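Local coordinates for protein TetR family transcriptional regulator (Streptomyces coelicolor, PDB 6SRN) that probably represses transcription as a TetR-family DNA-binding regulator of antibiotic production and binds a furan-type bacterial hormone in its C-terminal domain, at residues E82-R87 / Q115-D120; E108-A113 / H149-P154. All coordinates share one frame; numbering follows the deposited sequence.

Interaction 1 (E82-R87 / Q115-D120). With LUB (4-(Hydroxymethyl)-2-propylfuran-3-carboxylic acid), chain B.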
ATOM      1  N   GLU A  82       5.480 -16.902   3.744  1.00  8.46           N
ATOM      2  CA  GLU A  82       6.710 -17.373   3.071  1.00  9.46           C
ATOM      3  C   GLU A  82       6.376 -18.009   1.723  1.00  9.67           C
ATOM      4  O   GLU A  82       7.079 -17.809   0.721  1.00  9.71           O
ATOM      5  CB  GLU A  82       7.480 -18.382   3.926  1.00 10.54           C
ATOM      6  CG  GLU A  82       8.185 -17.825   5.103  1.00 12.07           C
ATOM      7  CD  GLU A  82       8.867 -18.984   5.836  1.00 12.98           C
ATOM      8  OE1 GLU A  82       8.408 -20.161   5.825  1.00 14.46           O
ATOM      9  OE2 GLU A  82       9.911 -18.725   6.352  1.00 15.88           O
ATOM     10  N   GLU A  83       5.306 -18.786   1.649  1.00  9.04           N
ATOM     11  CA  GLU A  83       4.981 -19.464   0.427  1.00  9.79           C
ATOM     12  C   GLU A  83       4.594 -18.470  -0.657  1.00 10.39           C
ATOM     13  O   GLU A  83       4.935 -18.658  -1.822  1.00 10.27           O
ATOM     14  CB  GLU A  83       3.847 -20.458   0.690  1.00 10.79           C
ATOM     15  CG  GLU A  83       3.200 -21.017  -0.545  1.00 11.91           C
ATOM     16  CD  GLU A  83       4.186 -21.608  -1.505  1.00 13.55           C
ATOM     17  OE1 GLU A  83       5.200 -22.169  -1.045  1.00 14.90           O
ATOM     18  OE2 GLU A  83       3.919 -21.530  -2.733  1.00 15.28           O
ATOM     19  N   HIS A  84       3.866 -17.427  -0.279  1.00  8.64           N
ATOM     20  CA  HIS A  84       3.395 -16.472  -1.305  1.00  8.74           C
ATOM     21  C   HIS A  84       4.565 -15.681  -1.893  1.00  9.45           C
ATOM     22  O   HIS A  84       4.426 -15.117  -2.976  1.00  9.43           O
ATOM     23  CB  HIS A  84       2.224 -15.637  -0.743  1.00  8.66           C
ATOM     24  CG  HIS A  84       2.497 -14.195  -0.417  1.00  8.17           C
ATOM     25  ND1 HIS A  84       3.327 -13.782   0.608  1.00  8.25           N
ATOM     26  CD2 HIS A  84       1.966 -13.068  -0.921  1.00  9.02           C
ATOM     27  CE1 HIS A  84       3.318 -12.470   0.691  1.00  8.55           C
ATOM     28  NE2 HIS A  84       2.480 -12.009  -0.214  1.00  9.16           N
ATOM     29  N   TYR A  85       5.718 -15.687  -1.234  1.00  9.12           N
ATOM     30  CA  TYR A  85       6.978 -15.172  -1.821  1.00  9.49           C
ATOM     31  C   TYR A  85       7.819 -16.217  -2.537  1.00 10.74           C
ATOM     32  O   TYR A  85       8.364 -15.961  -3.645  1.00 10.98           O
ATOM     33  CB  TYR A  85       7.847 -14.485  -0.777  1.00  9.04           C
ATOM     34  CG  TYR A  85       7.279 -13.271  -0.164  1.00  8.70           C
ATOM     35  CD1 TYR A  85       6.825 -12.184  -0.927  1.00  8.41           C
ATOM     36  CD2 TYR A  85       7.216 -13.154   1.227  1.00  9.13           C
ATOM     37  CE1 TYR A  85       6.296 -11.062  -0.321  1.00  8.84           C
ATOM     38  CE2 TYR A  85       6.704 -12.023   1.823  1.00  8.66           C
ATOM     39  CZ  TYR A  85       6.257 -10.954   1.061  1.00  8.74           C
ATOM     40  OH  TYR A  85       5.713  -9.859   1.705  1.00  9.47           O
ATOM     41  N   ALA A  86       7.944 -17.399  -1.946  1.00 11.10           N
ATOM     42  CA  ALA A  86       8.923 -18.378  -2.400  1.00 10.88           C
ATOM     43  C   ALA A  86       8.584 -18.972  -3.738  1.00 10.67           C
ATOM     44  O   ALA A  86       9.463 -19.534  -4.406  1.00 11.89           O
ATOM     45  CB  ALA A  86       9.072 -19.485  -1.373  1.00 11.33           C
ATOM     46  N   ARG A  87       7.332 -18.903  -4.137  1.00 10.33           N
ATOM     47  CA  ARG A  87       6.907 -19.389  -5.413  1.00 10.64           C
ATOM     48  C   ARG A  87       7.434 -18.657  -6.686  1.00 10.97           C
ATOM     49  O   ARG A  87       7.442 -19.194  -7.764  1.00 11.67           O
ATOM     50  CB  ARG A  87       5.385 -19.493  -5.402  1.00 12.14           C
ATOM     51  CG  ARG A  87       4.627 -18.192  -5.156  1.00 12.71           C
ATOM     52  CD  ARG A  87       3.131 -18.418  -5.297  1.00 14.87           C
ATOM     53  NE  ARG A  87       2.627 -19.432  -4.387  1.00 16.38           N
ATOM     54  CZ  ARG A  87       1.359 -19.820  -4.367  1.00 17.60           C
ATOM     55  NH1 ARG A  87       0.482 -19.212  -5.163  1.00 16.53           N
ATOM     56  NH2 ARG A  87       0.981 -20.771  -3.552  1.00 19.17           N
ATOM     57  N   GLN A 115      -2.631 -11.375 -11.591  1.00  8.30           N
ATOM     58  CA  GLN A 115      -3.604 -12.453 -11.739  1.00  8.40           C
ATOM     59  C   GLN A 115      -3.633 -13.301 -10.477  1.00  7.76           C
ATOM     60  O   GLN A 115      -4.667 -13.794 -10.053  1.00  7.74           O
ATOM     61  CB  GLN A 115      -3.180 -13.395 -12.892  1.00 10.24           C
ATOM     62  CG  GLN A 115      -3.287 -12.799 -14.243  1.00 12.62           C
ATOM     63  CD  GLN A 115      -2.741 -13.758 -15.298  1.00 11.45           C
ATOM     64  OE1 GLN A 115      -1.586 -14.158 -15.248  1.00 16.46           O
ATOM     65  NE2 GLN A 115      -3.598 -14.247 -16.155  1.00 15.50           N
ATOM     66  N   ALA A 116      -2.456 -13.494  -9.864  1.00  6.94           N
ATOM     67  CA  ALA A 116      -2.385 -14.380  -8.708  1.00  6.49           C
ATOM     68  C   ALA A 116      -3.044 -13.732  -7.471  1.00  6.62           C
ATOM     69  O   ALA A 116      -3.726 -14.394  -6.695  1.00  6.52           O
ATOM     70  CB  ALA A 116      -0.958 -14.763  -8.425  1.00  7.01           C
ATOM     71  N   PHE A 117      -2.788 -12.434  -7.263  1.00  6.71           N
ATOM     72  CA  PHE A 117      -3.537 -11.741  -6.213  1.00  6.80           C
ATOM     73  C   PHE A 117      -5.032 -11.748  -6.503  1.00  7.02           C
ATOM     74  O   PHE A 117      -5.854 -11.848  -5.575  1.00  6.61           O
ATOM     75  CB  PHE A 117      -3.025 -10.306  -6.018  1.00  7.03           C
ATOM     76  CG  PHE A 117      -1.726 -10.203  -5.251  1.00  7.93           C
ATOM     77  CD1 PHE A 117      -1.673 -10.577  -3.900  1.00  8.37           C
ATOM     78  CD2 PHE A 117      -0.577  -9.703  -5.832  1.00  8.73           C
ATOM     79  CE1 PHE A 117      -0.463 -10.432  -3.202  1.00  8.93           C
ATOM     80  CE2 PHE A 117       0.604  -9.582  -5.134  1.00  9.04           C
ATOM     81  CZ  PHE A 117       0.670  -9.943  -3.809  1.00  9.24           C
ATOM     82  N   ARG A 118      -5.408 -11.642  -7.770  1.00  7.21           N
ATOM     83  CA  ARG A 118      -6.816 -11.690  -8.134  1.00  7.41           C
ATOM     84  C   ARG A 118      -7.501 -13.018  -7.774  1.00  7.11           C
ATOM     85  O   ARG A 118      -8.629 -13.000  -7.241  1.00  7.43           O
ATOM     86  CB  ARG A 118      -6.995 -11.421  -9.617  1.00  7.69           C
ATOM     87  CG  ARG A 118      -8.437 -11.157 -10.062  1.00  8.30           C
ATOM     88  CD  ARG A 118      -8.592 -11.140 -11.576  1.00  8.87           C
ATOM     89  NE  ARG A 118      -8.184 -12.455 -12.089  1.00  8.67           N
ATOM     90  CZ  ARG A 118      -7.711 -12.726 -13.306  1.00  9.39           C
ATOM     91  NH1 ARG A 118      -7.629 -11.807 -14.246  1.00  9.68           N
ATOM     92  NH2 ARG A 118      -7.279 -13.932 -13.580  1.00  9.16           N
ATOM     93  N   ASP A 119      -6.785 -14.118  -7.943  1.00  7.16           N
ATOM     94  CA  ASP A 119      -7.363 -15.463  -7.943  1.00  7.56           C
ATOM     95  C   ASP A 119      -6.967 -16.400  -6.811  1.00  8.48           C
ATOM     96  O   ASP A 119      -7.719 -17.333  -6.524  1.00  8.85           O
ATOM     97  CB  ASP A 119      -7.029 -16.164  -9.273  1.00  8.03           C
ATOM     98  CG  ASP A 119      -7.725 -15.542 -10.489  1.00  8.25           C
ATOM     99  OD1 ASP A 119      -8.644 -14.684 -10.342  1.00  8.93           O
ATOM    100  OD2 ASP A 119      -7.309 -16.006 -11.578  1.00 10.02           O
ATOM    101  N   ASP A 120      -5.769 -16.236  -6.255  1.00  7.77           N
ATOM    102  CA  ASP A 120      -5.133 -17.317  -5.504  1.00  8.49           C
ATOM    103  C   ASP A 120      -5.193 -17.028  -4.004  1.00  7.92           C
ATOM    104  O   ASP A 120      -4.642 -16.047  -3.543  1.00  7.34           O
ATOM    105  CB  ASP A 120      -3.670 -17.490  -5.950  1.00  9.92           C
ATOM    106  CG  ASP A 120      -3.035 -18.704  -5.369  1.00 13.54           C
ATOM    107  OD1 ASP A 120      -3.370 -19.084  -4.224  1.00 17.75           O
ATOM    108  OD2 ASP A 120      -2.132 -19.278  -6.054  1.00 18.25           O
TER
HETATM  109  C2  LUB B 301       3.635  -7.099  -2.929  1.00 12.61           C
HETATM  110  C4  LUB B 301       2.818  -7.609  -0.908  1.00 12.42           C
HETATM  111  C5  LUB B 301       1.780  -7.345  -1.707  1.00 12.05           C
HETATM  112  C6  LUB B 301       4.431  -6.577  -4.054  1.00 12.74           C
HETATM  113  O11 LUB B 301       6.326  -7.586  -1.962  1.00 13.84           O
HETATM  114  C9  LUB B 301       5.378  -7.598  -1.136  1.00 12.38           C
HETATM  115  O10 LUB B 301       5.582  -7.741   0.124  1.00 14.02           O
HETATM  116  C3  LUB B 301       4.010  -7.400  -1.573  1.00 13.01           C
HETATM  117  C12 LUB B 301       2.590  -8.181   0.483  1.00 13.42           C
HETATM  118  O13 LUB B 301       3.326  -7.387   1.442  1.00 15.11           O
HETATM  119  O1  LUB B 301       2.252  -6.891  -2.951  1.00 11.63           O
HETATM  120  C7  LUB B 301       4.399  -7.631  -5.169  1.00 13.67           C
HETATM  121  C8  LUB B 301       5.236  -7.232  -6.359  1.00 14.37           C
HETATM  122  O   HOH W   1      -1.727 -21.518  -4.081  1.00 30.20           O
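A salt bridge between partly exposed side chains and a contact between buried rings join the end regions of helix 73-86 and helix 102-119, next to the bound hormone LUB. R87 NH1 meets D120 OD2 at 2.8 Å; the carboxylate oxygen lies in the guanidinium plane, but the donor stands above the carboxylate plane, the two groups being turned 56° apart. The other edge of R87 is taken by E83, four residues earlier: NE and NH2 both grip OE2, NE at 3.0 Å, after the arginine chain bends at chi3 (58°). Water 1 accepts from R87 NH2 at 2.9 Å and lies as far from D120 OD1, spanning the two groups. D120 OD1 also caps the N of V122, so the aspartate ties the network to the start of helix 121-131. Bonds at two edges, to E83 and D120, would be expected to limit the rotation of the guanidinium. Deeper in, H84 CD2 approaches F117 CE1 at 4.2 Å, while H84 ND1 is bonded to the backbone O of V81. Both rings reach the ligand: F117 CZ lies 3.5 Å from the furan carbon C5 of LUB, and H84 points its imidazole edge at C12. Y85 OH donates to carboxylate oxygen O10 of LUB at 2.6 Å and is also bonded to Q130 NE2; the backbone N of Y144 holds the ligand too. H84, Y85 and F117 thus form part of the effector pocket of a TetR-family regulator, at the helix that leads from the DNA-binding region into the ligand-binding domain.

Interaction 2 (E108-A113 / H149-P154)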
ATOM      1  N   GLU A 108       6.179  -9.559 -17.358  1.00  8.60           N
ATOM      2  CA  GLU A 108       5.361 -10.758 -17.280  1.00  8.72           C
ATOM      3  C   GLU A 108       5.270 -11.249 -15.824  1.00  8.41           C
ATOM      4  O   GLU A 108       4.225 -11.787 -15.404  1.00  8.31           O
ATOM      5  CB  GLU A 108       5.868 -11.854 -18.205  1.00  9.20           C
ATOM      6  CG  GLU A 108       5.050 -13.128 -18.170  1.00 10.15           C
ATOM      7  CD  GLU A 108       3.564 -13.017 -18.483  1.00 11.46           C
ATOM      8  OE1 GLU A 108       3.107 -11.988 -19.036  1.00 12.80           O
ATOM      9  OE2 GLU A 108       2.867 -14.011 -18.169  1.00 14.62           O
ATOM     10  N   MET A 109       6.335 -11.094 -15.049  1.00  7.60           N
ATOM     11  CA  MET A 109       6.239 -11.437 -13.622  1.00  8.14           C
ATOM     12  C   MET A 109       5.148 -10.653 -12.921  1.00  7.35           C
ATOM     13  O   MET A 109       4.368 -11.198 -12.129  1.00  7.60           O
ATOM     14  CB  MET A 109       7.581 -11.196 -12.941  1.00  8.21           C
ATOM     15  CG  MET A 109       8.605 -12.241 -13.336  1.00  8.97           C
ATOM     16  SD  MET A 109       8.301 -13.822 -12.588  1.00  9.93           S
ATOM     17  CE  MET A 109       8.738 -13.470 -10.885  1.00 10.25           C
ATOM     18  N   LEU A 110       5.081  -9.352 -13.196  1.00  7.57           N
ATOM     19  CA  LEU A 110       4.091  -8.503 -12.524  1.00  7.36           C
ATOM     20  C   LEU A 110       2.665  -8.788 -13.070  1.00  7.45           C
ATOM     21  O   LEU A 110       1.686  -8.757 -12.326  1.00  6.90           O
ATOM     22  CB  LEU A 110       4.474  -7.007 -12.591  1.00  7.66           C
ATOM     23  CG  LEU A 110       5.767  -6.707 -11.816  1.00  7.67           C
ATOM     24  CD1 LEU A 110       6.207  -5.284 -12.161  1.00  8.58           C
ATOM     25  CD2 LEU A 110       5.573  -6.844 -10.305  1.00  8.49           C
ATOM     26  N   HIS A 111       2.551  -9.097 -14.343  1.00  7.17           N
ATOM     27  CA  HIS A 111       1.279  -9.592 -14.902  1.00  7.84           C
ATOM     28  C   HIS A 111       0.817 -10.820 -14.142  1.00  7.79           C
ATOM     29  O   HIS A 111      -0.335 -10.898 -13.692  1.00  7.17           O
ATOM     30  CB  HIS A 111       1.550  -9.936 -16.375  1.00  9.09           C
ATOM     31  CG  HIS A 111       0.381 -10.454 -17.136  1.00 10.13           C
ATOM     32  ND1 HIS A 111       0.552 -11.143 -18.326  1.00 13.60           N
ATOM     33  CD2 HIS A 111      -0.937 -10.507 -16.861  1.00 11.82           C
ATOM     34  CE1 HIS A 111      -0.647 -11.497 -18.796  1.00 13.37           C
ATOM     35  NE2 HIS A 111      -1.570 -11.103 -17.931  1.00 11.69           N
ATOM     36  N   ARG A 112       1.705 -11.792 -13.978  1.00  7.94           N
ATOM     37  CA  ARG A 112       1.356 -12.993 -13.277  1.00  8.43           C
ATOM     38  C   ARG A 112       1.022 -12.722 -11.792  1.00  7.72           C
ATOM     39  O   ARG A 112       0.107 -13.322 -11.236  1.00  7.79           O
ATOM     40  CB  ARG A 112       2.505 -14.011 -13.414  1.00 10.00           C
ATOM     41  CG  ARG A 112       2.553 -14.654 -14.773  1.00 11.62           C
ATOM     42  CD  ARG A 112       3.595 -15.740 -14.876  1.00 14.79           C
ATOM     43  NE  ARG A 112       3.759 -16.103 -16.283  1.00 17.35           N
ATOM     44  CZ  ARG A 112       4.389 -17.179 -16.726  1.00 21.50           C
ATOM     45  NH1 ARG A 112       4.942 -18.035 -15.880  1.00 22.93           N
ATOM     46  NH2 ARG A 112       4.461 -17.385 -18.048  1.00 24.63           N
ATOM     47  N   ALA A 113       1.763 -11.816 -11.152  1.00  7.37           N
ATOM     48  CA  ALA A 113       1.435 -11.445  -9.774  1.00  7.32           C
ATOM     49  C   ALA A 113       0.065 -10.868  -9.695  1.00  7.32           C
ATOM     50  O   ALA A 113      -0.650 -11.146  -8.714  1.00  7.10           O
ATOM     51  CB  ALA A 113       2.438 -10.448  -9.254  1.00  7.76           C
ATOM     52  N   HIS A 149      14.522  -7.689  -4.582  1.00 10.49           N
ATOM     53  CA  HIS A 149      15.730  -8.447  -4.933  1.00 12.97           C
ATOM     54  C   HIS A 149      15.526  -9.290  -6.174  1.00 11.96           C
ATOM     55  O   HIS A 149      16.417  -9.383  -7.054  1.00 12.19           O
ATOM     56  CB  HIS A 149      16.177  -9.305  -3.750  1.00 15.91           C
ATOM     57  CG  HIS A 149      17.019  -8.551  -2.778  1.00 20.90           C
ATOM     58  ND1 HIS A 149      16.853  -8.621  -1.411  1.00 25.17           N
ATOM     59  CD2 HIS A 149      18.056  -7.700  -2.990  1.00 23.47           C
ATOM     60  CE1 HIS A 149      17.766  -7.859  -0.826  1.00 24.30           C
ATOM     61  NE2 HIS A 149      18.490  -7.272  -1.761  1.00 24.32           N
ATOM     62  N   LEU A 150      14.349  -9.892  -6.280  1.00 11.57           N
ATOM     63  CA  LEU A 150      14.033 -10.706  -7.432  1.00 12.41           C
ATOM     64  C   LEU A 150      14.083  -9.924  -8.736  1.00 12.31           C
ATOM     65  O   LEU A 150      14.729 -10.338  -9.694  1.00 13.86           O
ATOM     66  CB  LEU A 150      12.681 -11.417  -7.223  1.00 12.98           C
ATOM     67  CG  LEU A 150      12.260 -12.420  -8.289  1.00 14.23           C
ATOM     68  CD1 LEU A 150      13.242 -13.570  -8.416  1.00 14.16           C
ATOM     69  CD2 LEU A 150      10.879 -12.943  -7.954  1.00 15.01           C
ATOM     70  N   LEU A 151      13.472  -8.756  -8.777  1.00 11.19           N
ATOM     71  CA  LEU A 151      13.359  -7.963 -10.019  1.00 11.82           C
ATOM     72  C   LEU A 151      14.633  -7.188 -10.366  1.00 12.33           C
ATOM     73  O   LEU A 151      14.902  -6.838 -11.501  1.00 12.20           O
ATOM     74  CB  LEU A 151      12.200  -6.963  -9.914  1.00 12.64           C
ATOM     75  CG  LEU A 151      10.796  -7.580  -9.784  1.00 13.54           C
ATOM     76  CD1 LEU A 151       9.746  -6.486  -9.839  1.00 15.29           C
ATOM     77  CD2 LEU A 151      10.543  -8.629 -10.848  1.00 13.77           C
ATOM     78  N   GLU A 152      15.425  -6.883  -9.358  1.00 12.85           N
ATOM     79  CA  GLU A 152      16.652  -6.132  -9.607  1.00 14.26           C
ATOM     80  C   GLU A 152      17.576  -6.817 -10.636  1.00 12.93           C
ATOM     81  O   GLU A 152      18.256  -6.157 -11.416  1.00 12.64           O
ATOM     82  CB  GLU A 152      17.369  -5.994  -8.257  1.00 17.99           C
ATOM     83  CG  GLU A 152      18.143  -4.747  -8.056  1.00 24.20           C
ATOM     84  CD  GLU A 152      18.659  -4.666  -6.613  1.00 24.38           C
ATOM     85  OE1 GLU A 152      18.601  -5.671  -5.825  1.00 31.99           O
ATOM     86  OE2 GLU A 152      19.072  -3.579  -6.254  1.00 30.29           O
ATOM     87  N   VAL A 153      17.636  -8.147 -10.599  1.00 12.16           N
ATOM     88  CA  VAL A 153      18.506  -8.924 -11.465  1.00 12.47           C
ATOM     89  C   VAL A 153      18.199  -8.713 -12.952  1.00 11.70           C
ATOM     90  O   VAL A 153      19.092  -8.249 -13.709  1.00 11.02           O
ATOM     91  CB  VAL A 153      18.494 -10.413 -11.105  1.00 14.96           C
ATOM     92  CG1 VAL A 153      19.346 -11.230 -12.086  1.00 16.04           C
ATOM     93  CG2 VAL A 153      19.019 -10.606  -9.695  1.00 17.34           C
ATOM     94  N   PRO A 154      16.960  -9.020 -13.410  1.00 10.33           N
ATOM     95  CA  PRO A 154      16.664  -8.661 -14.806  1.00  9.54           C
ATOM     96  C   PRO A 154      16.755  -7.193 -15.130  1.00  9.00           C
ATOM     97  O   PRO A 154      17.081  -6.842 -16.246  1.00  9.82           O
ATOM     98  CB  PRO A 154      15.236  -9.200 -15.026  1.00 10.34           C
ATOM     99  CG  PRO A 154      14.694  -9.361 -13.674  1.00 10.59           C
ATOM    100  CD  PRO A 154      15.843  -9.749 -12.790  1.00 10.76           C
TER
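M109 turns CG away from its carbonyl carbon (chi1 -73°) and then folds at chi2 and chi3, which carries its CE methyl over to L150, whose CG stands anti to the backbone N (chi1 -174°). The two side chains cross at about a right angle, and M109 CE touches L150 CD2 at 3.7 Å, methyl against methyl. This is the closest approach between helix segments 108-113 and 149-154, and every touch between them is apolar. L151 supplies the rest: its CD2 branch lies 4.4 Å from M109 CB, while its CD1 branch meets L110 CD2 at 4.2 Å. The forked end of L151 therefore reaches two neighbouring residues of the facing helix, one with each methyl. Although L110 does not aim its CB straight at the other helix, its CD2 branch reaches across to L151. The segment axes stay 12.2 Å apart at closest approach and run nearly antiparallel, at 150°, so the gap is spanned by M109, L110, L150 and L151 and the backbones remain well separated. W147, one turn before L151, packs on M109, L110 and A113 and extends the same apolar interface, M92 and I95 of helix 88-96 cover M109 as well, and F181 and V178 of helix 170-192 pack on L110 and L151 respectively. On the polar flank of helix 102-119, E108 takes R112 NE on OE2 at 3.0 Å and H111 ND1 on OE1 at 2.8 Å. L110 also touches LUB, so this buried helix-helix packing, part of the all-helical C-terminal domain of a TetR-family regulator, continues directly into the wall of its ligand pocket.

How the interactions relate
Helix 102-119 is common to both contacts: interaction 2 uses 108-113 and interaction 1 uses 115-120, with a single residue between them. Their centres lie 13 Å apart, with no touch between the two sets of segments beyond this adjacency in sequence. Along the chain the order is 82-87, 108-113, 115-120, 149-154, so the contacts interleave, and helix 102-119 is joined first to helix 145-161 and, nearer its C-terminal end, to helix 73-86. Both supply residues to the LUB pocket, H84, Y85 and F117 from interaction 1 and L110 from interaction 2. This arrangement is consistent with a ligand signal passing toward the predicted helix-turn-helix at 51-70.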